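TRAP-T family transporter, DctP (Periplasmic binding) subunit (Sulfitobacter sp. NAS-14.1, PDB 4PF8) binds beta-D-galacturonate in the periplasm and probably delivers it to the membrane subunits of a TRAP transporter for uptake. Local coordinates at residues S151-N156 with Q162-R167; N171-G176 with V301-K306; K222-T227 with A275-I280; T99-L104 with E305-A310. All blocks are in the same frame, centred on the assembly; numbering follows the deposited sequence.

Contact 1 of 4, residues S151-N156 with Q162-R167; sequences SVKPIN and QGMKVR. With GTR (beta-D-galactopyranuronic acid), chain D.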
# COMPACT_ATOMS: atom_id res chain seq x y z
N SER A 151 10.66 16.87 8.16
CA SER A 151 10.82 17.83 9.26
C SER A 151 11.73 18.99 8.93
O SER A 151 12.01 19.81 9.80
CB SER A 151 11.39 17.10 10.48
OG SER A 151 12.66 16.55 10.18
N VAL A 152 12.18 19.08 7.69
CA VAL A 152 13.18 20.07 7.28
C VAL A 152 12.59 21.27 6.51
O VAL A 152 12.77 22.43 6.92
CB VAL A 152 14.26 19.39 6.40
CG1 VAL A 152 15.33 20.42 5.95
CG2 VAL A 152 14.92 18.26 7.14
N LYS A 153 11.89 21.01 5.41
CA LYS A 153 11.40 22.10 4.58
C LYS A 153 10.39 21.60 3.58
O LYS A 153 10.31 20.40 3.32
CB LYS A 153 12.56 22.72 3.81
CG LYS A 153 13.23 21.77 2.84
CD LYS A 153 14.50 22.36 2.24
CE LYS A 153 15.18 21.35 1.30
NZ LYS A 153 16.41 21.91 0.65
N PRO A 154 9.61 22.51 3.00
CA PRO A 154 8.72 22.06 1.93
C PRO A 154 9.49 21.51 0.74
O PRO A 154 10.59 21.95 0.41
CB PRO A 154 8.00 23.36 1.51
CG PRO A 154 8.14 24.27 2.66
CD PRO A 154 9.45 23.94 3.29
N ILE A 155 8.86 20.56 0.08
CA ILE A 155 9.31 20.05 -1.20
C ILE A 155 8.40 20.58 -2.31
O ILE A 155 7.21 20.28 -2.35
CB ILE A 155 9.30 18.53 -1.18
CG1 ILE A 155 10.39 18.01 -0.24
CG2 ILE A 155 9.49 17.98 -2.58
CD1 ILE A 155 10.15 16.57 0.21
N ASN A 156 8.99 21.37 -3.21
CA ASN A 156 8.27 21.88 -4.38
C ASN A 156 8.82 21.41 -5.71
O ASN A 156 8.13 21.46 -6.73
CB ASN A 156 8.22 23.41 -4.35
CG ASN A 156 7.19 23.91 -3.36
OD1 ASN A 156 5.97 23.80 -3.59
ND2 ASN A 156 7.65 24.40 -2.24
N GLN A 162 17.27 16.63 -2.59
CA GLN A 162 18.71 16.41 -2.53
C GLN A 162 19.24 16.42 -1.09
O GLN A 162 19.04 17.38 -0.34
CB GLN A 162 19.43 17.47 -3.36
CG GLN A 162 19.31 17.24 -4.83
CD GLN A 162 19.99 18.30 -5.65
OE1 GLN A 162 20.54 19.27 -5.13
NE2 GLN A 162 19.93 18.15 -6.96
N GLY A 163 19.95 15.36 -0.73
CA GLY A 163 20.58 15.28 0.57
C GLY A 163 19.64 14.83 1.67
O GLY A 163 20.05 14.62 2.81
N MSE A 164 18.36 14.70 1.37
CA MSE A 164 17.38 14.35 2.41
C MSE A 164 17.44 12.87 2.72
O MSE A 164 17.53 12.06 1.82
CB MSE A 164 15.98 14.72 1.96
CG MSE A 164 14.91 14.63 3.01
SE MSE A 164 13.30 15.57 2.40
CE MSE A 164 13.86 17.38 2.50
N LYS A 165 17.33 12.54 4.01
CA LYS A 165 17.27 11.14 4.42
C LYS A 165 15.81 10.71 4.50
O LYS A 165 15.06 11.20 5.34
CB LYS A 165 17.97 10.92 5.77
CG LYS A 165 19.48 11.10 5.73
CD LYS A 165 20.10 11.02 7.12
CE LYS A 165 21.61 11.10 7.01
NZ LYS A 165 22.26 11.32 8.34
N VAL A 166 15.40 9.84 3.59
CA VAL A 166 14.00 9.50 3.42
C VAL A 166 13.82 8.00 3.64
O VAL A 166 14.50 7.19 3.03
CB VAL A 166 13.52 9.86 1.99
CG1 VAL A 166 12.02 9.57 1.85
CG2 VAL A 166 13.79 11.34 1.66
N ARG A 167 12.90 7.65 4.54
CA ARG A 167 12.55 6.25 4.72
C ARG A 167 11.67 5.82 3.55
O ARG A 167 10.82 6.58 3.10
CB ARG A 167 11.78 6.03 6.01
CG ARG A 167 11.23 4.64 6.18
CD ARG A 167 9.81 4.53 5.63
NE ARG A 167 9.28 3.18 5.81
CZ ARG A 167 8.05 2.81 5.46
NH1 ARG A 167 7.19 3.67 4.93
NH2 ARG A 167 7.67 1.57 5.65
C1 GTR D . 0.65 2.39 3.99
C2 GTR D . 0.15 1.03 3.64
C3 GTR D . 0.79 0.05 4.60
C4 GTR D . 2.31 0.08 4.49
C5 GTR D . 2.72 1.53 4.77
C6 GTR D . 4.22 1.70 4.60
O1 GTR D . 0.12 3.39 3.06
O2 GTR D . -1.29 1.03 3.82
O3 GTR D . 0.37 -1.27 4.18
O4 GTR D . 2.67 -0.28 3.15
O5 GTR D . 2.04 2.45 3.89
O6A GTR D . 4.60 2.82 4.18
O6B GTR D . 4.99 0.79 5.01
O HOH W 1 16.97 18.60 0.81
O HOH W 2 17.84 20.28 -1.40

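Contact 2 of 4, residues N171-G176 with V301-K306; sequences NDLFVG and VPVYEK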
# COMPACT_ATOMS: atom_id res chain seq x y z
N ASN A 171 11.03 -2.18 -1.02
CA ASN A 171 11.06 -2.51 -2.44
C ASN A 171 12.19 -1.68 -3.03
O ASN A 171 12.22 -0.47 -2.85
CB ASN A 171 9.71 -2.18 -3.10
CG ASN A 171 9.61 -2.66 -4.52
OD1 ASN A 171 10.58 -2.64 -5.27
ND2 ASN A 171 8.42 -3.12 -4.91
N ASP A 172 13.12 -2.33 -3.74
CA ASP A 172 14.26 -1.64 -4.36
C ASP A 172 13.87 -0.50 -5.30
O ASP A 172 14.64 0.43 -5.50
CB ASP A 172 15.12 -2.64 -5.14
CG ASP A 172 15.67 -3.73 -4.25
OD1 ASP A 172 15.98 -3.42 -3.08
OD2 ASP A 172 15.78 -4.89 -4.72
N LEU A 173 12.69 -0.60 -5.91
CA LEU A 173 12.17 0.47 -6.76
C LEU A 173 12.13 1.80 -6.02
O LEU A 173 12.40 2.83 -6.61
CB LEU A 173 10.76 0.15 -7.28
CG LEU A 173 10.62 -0.75 -8.50
CD1 LEU A 173 9.14 -0.98 -8.77
CD2 LEU A 173 11.30 -0.17 -9.73
N PHE A 174 11.78 1.77 -4.73
CA PHE A 174 11.67 3.00 -3.95
C PHE A 174 13.02 3.61 -3.61
O PHE A 174 13.14 4.83 -3.49
CB PHE A 174 10.83 2.75 -2.68
CG PHE A 174 9.47 2.17 -2.98
CD1 PHE A 174 8.72 2.63 -4.05
CD2 PHE A 174 8.97 1.15 -2.23
CE1 PHE A 174 7.48 2.08 -4.33
CE2 PHE A 174 7.75 0.59 -2.54
CZ PHE A 174 7.01 1.07 -3.56
N VAL A 175 14.03 2.77 -3.45
CA VAL A 175 15.38 3.26 -3.26
C VAL A 175 15.78 4.05 -4.52
O VAL A 175 16.30 5.17 -4.42
CB VAL A 175 16.34 2.10 -3.00
CG1 VAL A 175 17.79 2.59 -3.01
CG2 VAL A 175 16.01 1.44 -1.68
N GLY A 176 15.52 3.47 -5.69
CA GLY A 176 15.83 4.12 -6.95
C GLY A 176 15.10 5.44 -7.12
O GLY A 176 15.64 6.42 -7.65
N VAL A 301 11.97 9.07 -14.77
CA VAL A 301 12.22 8.25 -15.95
C VAL A 301 13.23 7.12 -15.65
O VAL A 301 13.04 5.98 -16.07
CB VAL A 301 12.68 9.12 -17.14
CG1 VAL A 301 13.30 8.26 -18.24
CG2 VAL A 301 11.50 9.94 -17.67
N PRO A 302 14.30 7.42 -14.90
CA PRO A 302 15.32 6.38 -14.70
C PRO A 302 14.83 5.14 -13.94
O PRO A 302 15.34 4.04 -14.15
CB PRO A 302 16.42 7.10 -13.92
CG PRO A 302 16.26 8.53 -14.28
CD PRO A 302 14.78 8.75 -14.48
N VAL A 303 13.83 5.31 -13.08
CA VAL A 303 13.26 4.20 -12.34
C VAL A 303 12.63 3.21 -13.32
O VAL A 303 12.76 2.01 -13.15
CB VAL A 303 12.20 4.69 -11.34
CG1 VAL A 303 11.58 3.53 -10.64
CG2 VAL A 303 12.84 5.65 -10.34
N TYR A 304 11.91 3.73 -14.30
CA TYR A 304 11.31 2.89 -15.35
C TYR A 304 12.39 2.22 -16.19
O TYR A 304 12.33 1.02 -16.46
CB TYR A 304 10.42 3.73 -16.27
CG TYR A 304 9.05 4.04 -15.69
CD1 TYR A 304 8.86 5.07 -14.79
CD2 TYR A 304 7.93 3.30 -16.07
CE1 TYR A 304 7.61 5.36 -14.26
CE2 TYR A 304 6.68 3.58 -15.55
CZ TYR A 304 6.52 4.62 -14.66
OH TYR A 304 5.27 4.89 -14.14
N GLU A 305 13.38 3.01 -16.60
CA GLU A 305 14.45 2.47 -17.43
C GLU A 305 15.15 1.33 -16.71
O GLU A 305 15.43 0.30 -17.31
CB GLU A 305 15.45 3.56 -17.80
CG GLU A 305 14.84 4.71 -18.59
CD GLU A 305 14.52 4.33 -20.02
OE1 GLU A 305 14.78 3.17 -20.40
OE2 GLU A 305 14.02 5.21 -20.76
N LYS A 306 15.41 1.51 -15.42
CA LYS A 306 16.12 0.52 -14.64
C LYS A 306 15.29 -0.75 -14.47
O LYS A 306 15.77 -1.85 -14.67
CB LYS A 306 16.44 1.05 -13.25
CG LYS A 306 17.41 0.14 -12.49
CD LYS A 306 17.44 0.47 -11.02
CE LYS A 306 17.59 1.95 -10.78
NZ LYS A 306 17.68 2.19 -9.34
O HOH W 3 16.93 0.46 -6.80
O HOH W 4 14.63 1.91 -8.87
O HOH W 5 17.96 4.97 -9.47

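Contact 3 of 4, residues K222-T227 with A275-I280; sequences KYYSLT and ASMKII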
# COMPACT_ATOMS: atom_id res chain seq x y z
N LYS A 222 6.45 18.12 9.99
CA LYS A 222 5.39 19.10 9.82
C LYS A 222 5.27 19.73 8.44
O LYS A 222 4.47 20.65 8.27
CB LYS A 222 5.51 20.21 10.87
CG LYS A 222 5.66 19.72 12.32
CD LYS A 222 4.48 18.90 12.84
CE LYS A 222 3.23 19.75 13.12
NZ LYS A 222 2.11 18.93 13.68
N TYR A 223 6.04 19.24 7.46
CA TYR A 223 5.87 19.65 6.06
C TYR A 223 5.32 18.49 5.26
O TYR A 223 5.91 17.42 5.27
CB TYR A 223 7.19 20.11 5.46
CG TYR A 223 7.79 21.28 6.17
CD1 TYR A 223 7.29 22.55 5.96
CD2 TYR A 223 8.84 21.12 7.05
CE1 TYR A 223 7.83 23.64 6.63
CE2 TYR A 223 9.39 22.21 7.72
CZ TYR A 223 8.87 23.46 7.49
OH TYR A 223 9.41 24.55 8.14
N TYR A 224 4.20 18.70 4.60
CA TYR A 224 3.58 17.65 3.76
C TYR A 224 3.42 18.25 2.37
O TYR A 224 2.77 19.29 2.21
CB TYR A 224 2.20 17.27 4.33
CG TYR A 224 1.54 15.99 3.82
CD1 TYR A 224 2.30 14.91 3.41
CD2 TYR A 224 0.15 15.85 3.81
CE1 TYR A 224 1.70 13.73 2.99
CE2 TYR A 224 -0.44 14.68 3.39
CZ TYR A 224 0.36 13.62 2.97
OH TYR A 224 -0.23 12.43 2.54
N SER A 225 4.06 17.61 1.39
CA SER A 225 4.15 18.14 0.05
C SER A 225 3.46 17.13 -0.87
O SER A 225 3.91 15.99 -0.99
CB SER A 225 5.60 18.35 -0.34
OG SER A 225 6.24 19.21 0.61
N LEU A 226 2.39 17.56 -1.51
CA LEU A 226 1.48 16.64 -2.20
C LEU A 226 1.94 16.24 -3.60
O LEU A 226 1.28 16.53 -4.62
CB LEU A 226 0.05 17.21 -2.19
CG LEU A 226 -0.55 17.46 -0.80
CD1 LEU A 226 -1.90 18.18 -0.92
CD2 LEU A 226 -0.68 16.18 0.02
N THR A 227 3.06 15.53 -3.64
CA THR A 227 3.63 15.01 -4.86
C THR A 227 2.79 13.90 -5.47
O THR A 227 2.80 13.72 -6.67
CB THR A 227 5.03 14.49 -4.59
OG1 THR A 227 5.00 13.68 -3.40
CG2 THR A 227 6.00 15.65 -4.36
N ALA A 275 -10.91 13.46 6.36
CA ALA A 275 -10.88 13.66 7.80
C ALA A 275 -9.43 13.77 8.29
O ALA A 275 -9.11 14.60 9.14
CB ALA A 275 -11.59 12.52 8.50
N SER A 276 -8.56 12.95 7.73
CA SER A 276 -7.15 12.99 8.11
C SER A 276 -6.51 14.30 7.63
O SER A 276 -5.75 14.92 8.38
CB SER A 276 -6.38 11.80 7.54
OG SER A 276 -6.71 10.64 8.27
N MSE A 277 -6.81 14.74 6.40
CA MSE A 277 -6.33 16.03 5.92
C MSE A 277 -6.75 17.16 6.86
O MSE A 277 -5.95 18.05 7.16
CB MSE A 277 -6.84 16.32 4.52
CG MSE A 277 -6.16 15.54 3.42
SE MSE A 277 -4.23 15.98 3.20
CE MSE A 277 -4.18 17.61 3.89
N LYS A 278 -7.99 17.12 7.33
CA LYS A 278 -8.45 18.14 8.27
C LYS A 278 -7.64 18.12 9.58
O LYS A 278 -7.25 19.17 10.11
CB LYS A 278 -9.95 17.97 8.56
CG LYS A 278 -10.54 19.14 9.32
CD LYS A 278 -12.01 18.98 9.53
CE LYS A 278 -12.62 20.23 10.12
NZ LYS A 278 -12.05 20.55 11.47
N ILE A 279 -7.38 16.93 10.11
CA ILE A 279 -6.59 16.77 11.33
C ILE A 279 -5.18 17.33 11.13
O ILE A 279 -4.64 18.04 11.99
CB ILE A 279 -6.56 15.29 11.75
CG1 ILE A 279 -7.93 14.88 12.26
CG2 ILE A 279 -5.50 15.04 12.83
CD1 ILE A 279 -8.11 13.41 12.36
N ILE A 280 -4.59 17.00 9.99
CA ILE A 280 -3.24 17.42 9.63
C ILE A 280 -3.18 18.93 9.59
O ILE A 280 -2.29 19.56 10.20
CB ILE A 280 -2.87 16.80 8.25
CG1 ILE A 280 -2.57 15.30 8.42
CG2 ILE A 280 -1.75 17.56 7.56
CD1 ILE A 280 -2.65 14.53 7.08

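Contact 4 of 4, residues T99-L104 with E305-A310; sequences TNVVSL and EKYLAA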
# COMPACT_ATOMS: atom_id res chain seq x y z
N THR A 99 4.01 -7.83 -9.39
CA THR A 99 3.37 -6.72 -8.70
C THR A 99 4.26 -5.48 -8.64
O THR A 99 3.78 -4.45 -8.23
CB THR A 99 2.91 -7.08 -7.27
OG1 THR A 99 4.04 -7.37 -6.44
CG2 THR A 99 1.95 -8.25 -7.30
N ASN A 100 5.52 -5.58 -9.04
CA ASN A 100 6.35 -4.37 -9.04
C ASN A 100 5.77 -3.27 -9.91
O ASN A 100 6.00 -2.10 -9.65
CB ASN A 100 7.79 -4.66 -9.48
CG ASN A 100 8.59 -5.32 -8.40
OD1 ASN A 100 8.77 -4.76 -7.33
ND2 ASN A 100 9.05 -6.54 -8.66
N VAL A 101 5.01 -3.64 -10.93
CA VAL A 101 4.48 -2.65 -11.87
C VAL A 101 3.63 -1.56 -11.22
O VAL A 101 3.58 -0.45 -11.72
CB VAL A 101 3.69 -3.33 -13.01
CG1 VAL A 101 4.58 -4.31 -13.77
CG2 VAL A 101 2.43 -4.02 -12.48
N VAL A 102 2.93 -1.86 -10.13
CA VAL A 102 2.09 -0.86 -9.48
C VAL A 102 2.88 0.05 -8.55
O VAL A 102 2.36 1.07 -8.08
CB VAL A 102 0.91 -1.48 -8.67
CG1 VAL A 102 0.09 -2.35 -9.57
CG2 VAL A 102 1.43 -2.23 -7.43
N SER A 103 4.14 -0.29 -8.31
CA SER A 103 5.03 0.54 -7.50
C SER A 103 5.88 1.50 -8.32
O SER A 103 6.78 2.16 -7.79
CB SER A 103 5.92 -0.34 -6.64
OG SER A 103 5.16 -0.91 -5.61
N LEU A 104 5.62 1.56 -9.62
CA LEU A 104 6.33 2.52 -10.46
C LEU A 104 5.73 3.89 -10.25
O LEU A 104 4.53 4.03 -10.18
CB LEU A 104 6.23 2.08 -11.92
CG LEU A 104 7.08 0.85 -12.27
CD1 LEU A 104 6.68 0.31 -13.62
CD2 LEU A 104 8.57 1.20 -12.27
N GLU A 305 13.38 3.01 -16.60
CA GLU A 305 14.45 2.47 -17.43
C GLU A 305 15.15 1.33 -16.71
O GLU A 305 15.43 0.30 -17.31
CB GLU A 305 15.45 3.56 -17.80
CG GLU A 305 14.84 4.71 -18.59
CD GLU A 305 14.52 4.33 -20.02
OE1 GLU A 305 14.78 3.17 -20.40
OE2 GLU A 305 14.02 5.21 -20.76
N LYS A 306 15.41 1.51 -15.42
CA LYS A 306 16.12 0.52 -14.64
C LYS A 306 15.29 -0.75 -14.47
O LYS A 306 15.77 -1.85 -14.67
CB LYS A 306 16.44 1.05 -13.25
CG LYS A 306 17.41 0.14 -12.49
CD LYS A 306 17.44 0.47 -11.02
CE LYS A 306 17.59 1.95 -10.78
NZ LYS A 306 17.68 2.19 -9.34
N TYR A 307 14.04 -0.56 -14.07
CA TYR A 307 13.18 -1.71 -13.86
C TYR A 307 13.11 -2.57 -15.11
O TYR A 307 13.27 -3.80 -15.07
CB TYR A 307 11.77 -1.25 -13.43
CG TYR A 307 10.89 -2.44 -13.21
CD1 TYR A 307 11.18 -3.35 -12.20
CD2 TYR A 307 9.82 -2.69 -14.03
CE1 TYR A 307 10.40 -4.48 -12.01
CE2 TYR A 307 9.02 -3.83 -13.85
CZ TYR A 307 9.32 -4.71 -12.84
OH TYR A 307 8.54 -5.84 -12.66
N LEU A 308 12.87 -1.93 -16.25
CA LEU A 308 12.70 -2.70 -17.47
C LEU A 308 14.02 -3.24 -18.03
O LEU A 308 14.02 -4.21 -18.79
CB LEU A 308 11.95 -1.87 -18.51
CG LEU A 308 10.52 -1.62 -18.04
CD1 LEU A 308 9.77 -0.73 -19.00
CD2 LEU A 308 9.80 -2.95 -17.87
N ALA A 309 15.14 -2.64 -17.65
CA ALA A 309 16.43 -3.20 -18.04
C ALA A 309 16.75 -4.47 -17.24
O ALA A 309 17.31 -5.43 -17.79
CB ALA A 309 17.53 -2.16 -17.87
N ALA A 310 16.39 -4.50 -15.96
CA ALA A 310 16.61 -5.67 -15.13
C ALA A 310 15.56 -6.75 -15.38
O ALA A 310 15.81 -7.94 -15.13
CB ALA A 310 16.62 -5.29 -13.65
O HOH W 6 9.71 -7.79 -11.63

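Contact 1 of 4, residues S151-N156 with Q162-R167
A single long side chain, that of Met164, carries nearly all the direct touch with the loop 151-156, and it is present as selenomethionine. Its CG stands anti to the backbone N (chi1 -170°), which leads the chain out from the loop just before strand 165-168 until the bend at chi3 brings CE to Val152 and Lys153. The selenium lies 4.0 Å from Ile155 CD1, the two side chains passing each other at a slant, while Met164 CE meets Val152 CB at 4.4 Å and comes near the CE methylene of Lys153. An unbranched, flexible, apolar chain suits this place, since it can touch three unlike neighbours at once. Lys153 reaches Gln162 through water: its NZ donates to a molecule 3.0 Å away, whose bond to Gln162 O is weak, and a second water lies 2.7 Å from Gln162 O but holds NZ only weakly. Three residues on from Met164, in strand 165-168, Arg167 turns to the ligand. Its NH1 gives O6A of the galacturonate a nearly straight bond of 2.8 Å and NH2 gives O6B one of 2.9 Å, a two-pronged grip on a carboxylate familiar from TRAP binding proteins; NE is hydrogen-bonded to Met188 O. Around this loop, Ile155 packs on Phe148 and Asn150 of strand 146-150, Met164 also rests on Asn150, and strand 165-168 runs parallel to strand 184-187.

Contact 2 of 4, residues N171-G176 with V301-K306
Lys306 NZ is gripped by three waters that tie it to the backbone of the helix carrying Gly176. The shortest of the three bonds from Lys306 NZ, 2.8 Å, goes to the water that donates to Gly176 O; a second water passes to Asp172 O, and a third to Leu173 O by a weak bond. The lysine thus addresses three main-chain carbonyls of one helix without touching any of them, a sensible use of a long cationic chain at an exposed edge of the helix pair. A bend at chi3 (-48°) folds its end over the opposing helix, where NZ lies 3.6 Å from Gly176 CA. Glycine, having no side chain, lets the ammonium group lie close to the backbone. Away from that group the contact is apolar. Val303 splits its two methyls: Leu173 has two conformers, and in one of them CD2 lies 3.8 Å from Val303 CG1, while Val303 CG2 rests 3.9 Å from Gly176 C, so the bare glycine backbone receives one methyl and the leucine tip the other. The two helix segments run roughly antiparallel, at 141°, with axes 9.8 Å apart. Asn171 caps the first of them, OD1 accepting from Leu173 N at 3.0 Å with the donor tilted out of the carbonyl plane; its ND2 is hydrogen-bonded to Gly90 O. Helix 172-179 follows strand 165-168, with Phe174 packed on Met169, Ser103 and Ile232, while in helix 301-310 Tyr304 OH is hydrogen-bonded to Pro105 O and the tyrosine side chain packs on Val107.

Contact 3 of 4, residues K222-T227 with A275-I280
Past the classic beta bulge that Lys222 and Tyr223 form against Asn150, strand 223-230 presents Tyr224 to Met277 and Ile280 of the long helix 248-282. A chi1 of -166° sets the tyrosine ring trans to its own backbone N and stretches it out from the strand to the helix. Selenium of Met277, a selenomethionine, approaches the ring edge, 4.0 Å from Tyr224 CE2; the line from the ring centroid to selenium makes 82° with the ring normal. This is a Met-aromatic contact in which the two side chains cross at about a right angle. Bends at chi2 and chi3 curl the Met277 chain so that the selenium reaches this edge. Ile280 adds a looser touch, CD1 to Tyr224 CE2 at 4.3 Å. Tyrosine serves both ends here, its carbons packing on the helix while OH bonds to the backbone O of Asn207, a residue of the galacturonate pocket. Ser225 then turns to the other side, where its OG meets Ile155 N and Asn288 OD1. Leu226, centre of an inverse gamma turn, lays CD2 3.7 Å above one face of the Tyr224 ring, toward its rim. The strand sits between strands 146-150 and 286-289, and helix 209-214 joins the packing, Tyr212 meeting both Tyr224 and Ile280.

Contact 4 of 4, residues T99-L104 with E305-A310
The end of a 3-10 segment, at residues 99-102, and the loop after it receive the ring of Tyr307 from helix 301-310. An extended chi1 (-180°) carries the phenol across to the other segment. Its far end settles against Asn100, whose CB is 3.5 Å from Tyr307 OH and 3.6 Å from Tyr307 CE1; the amide plane is turned 59° from the ring. Val101 CG1 stands farther off, 4.4 Å from Tyr307 OH. Nearer the helix, Leu104 CD2 meets Tyr307 CB at 4.2 Å, the two side chains crossing at about a right angle. Tyrosine fits because its carbons can sit among apolar groups while the hydroxyl finds water: one molecule lies 2.5 Å from Tyr307 OH and accepts from Asn100 ND2 at 3.3 Å. Asparagine suits the other side, since OD1 accepts from Asn171 ND2 while the CB methylene faces the phenol. Ser103 N bonds to Asn100 O and closes the tight turn. Leu173 of helix 172-179 also touches the ring, and Val101 packs on Leu317, Val318 and Phe321 of helix 315-322. The arrangement is a helix-to-loop packing in which an aromatic side chain is one of the links between the C-terminal helices and the body of a TRAP solute-binding fold.

How the contacts relate
Contacts 2 and 4 are close neighbours, their centres 7 Å apart, and both use helix 301-310: successive turns face helix 172-179 and then the 99-104 segment. Those partners also touch each other, for example Leu173 CD1 on Asn100 O. Contacts 1 and 3 form a second pair, 15 Å between centres, linked where Tyr223 packs on Val152, Lys153 and Pro154. Along the chain, contact 4 closes a long loop that encloses contacts 1 and 3; contact 3 also lies within the loop of contact 2, and contact 1 precedes both. Strand 165-168 leads directly into helix 172-179, consistent with the galacturonate-binding arginine being set on a frame that the C-terminal helices pack against.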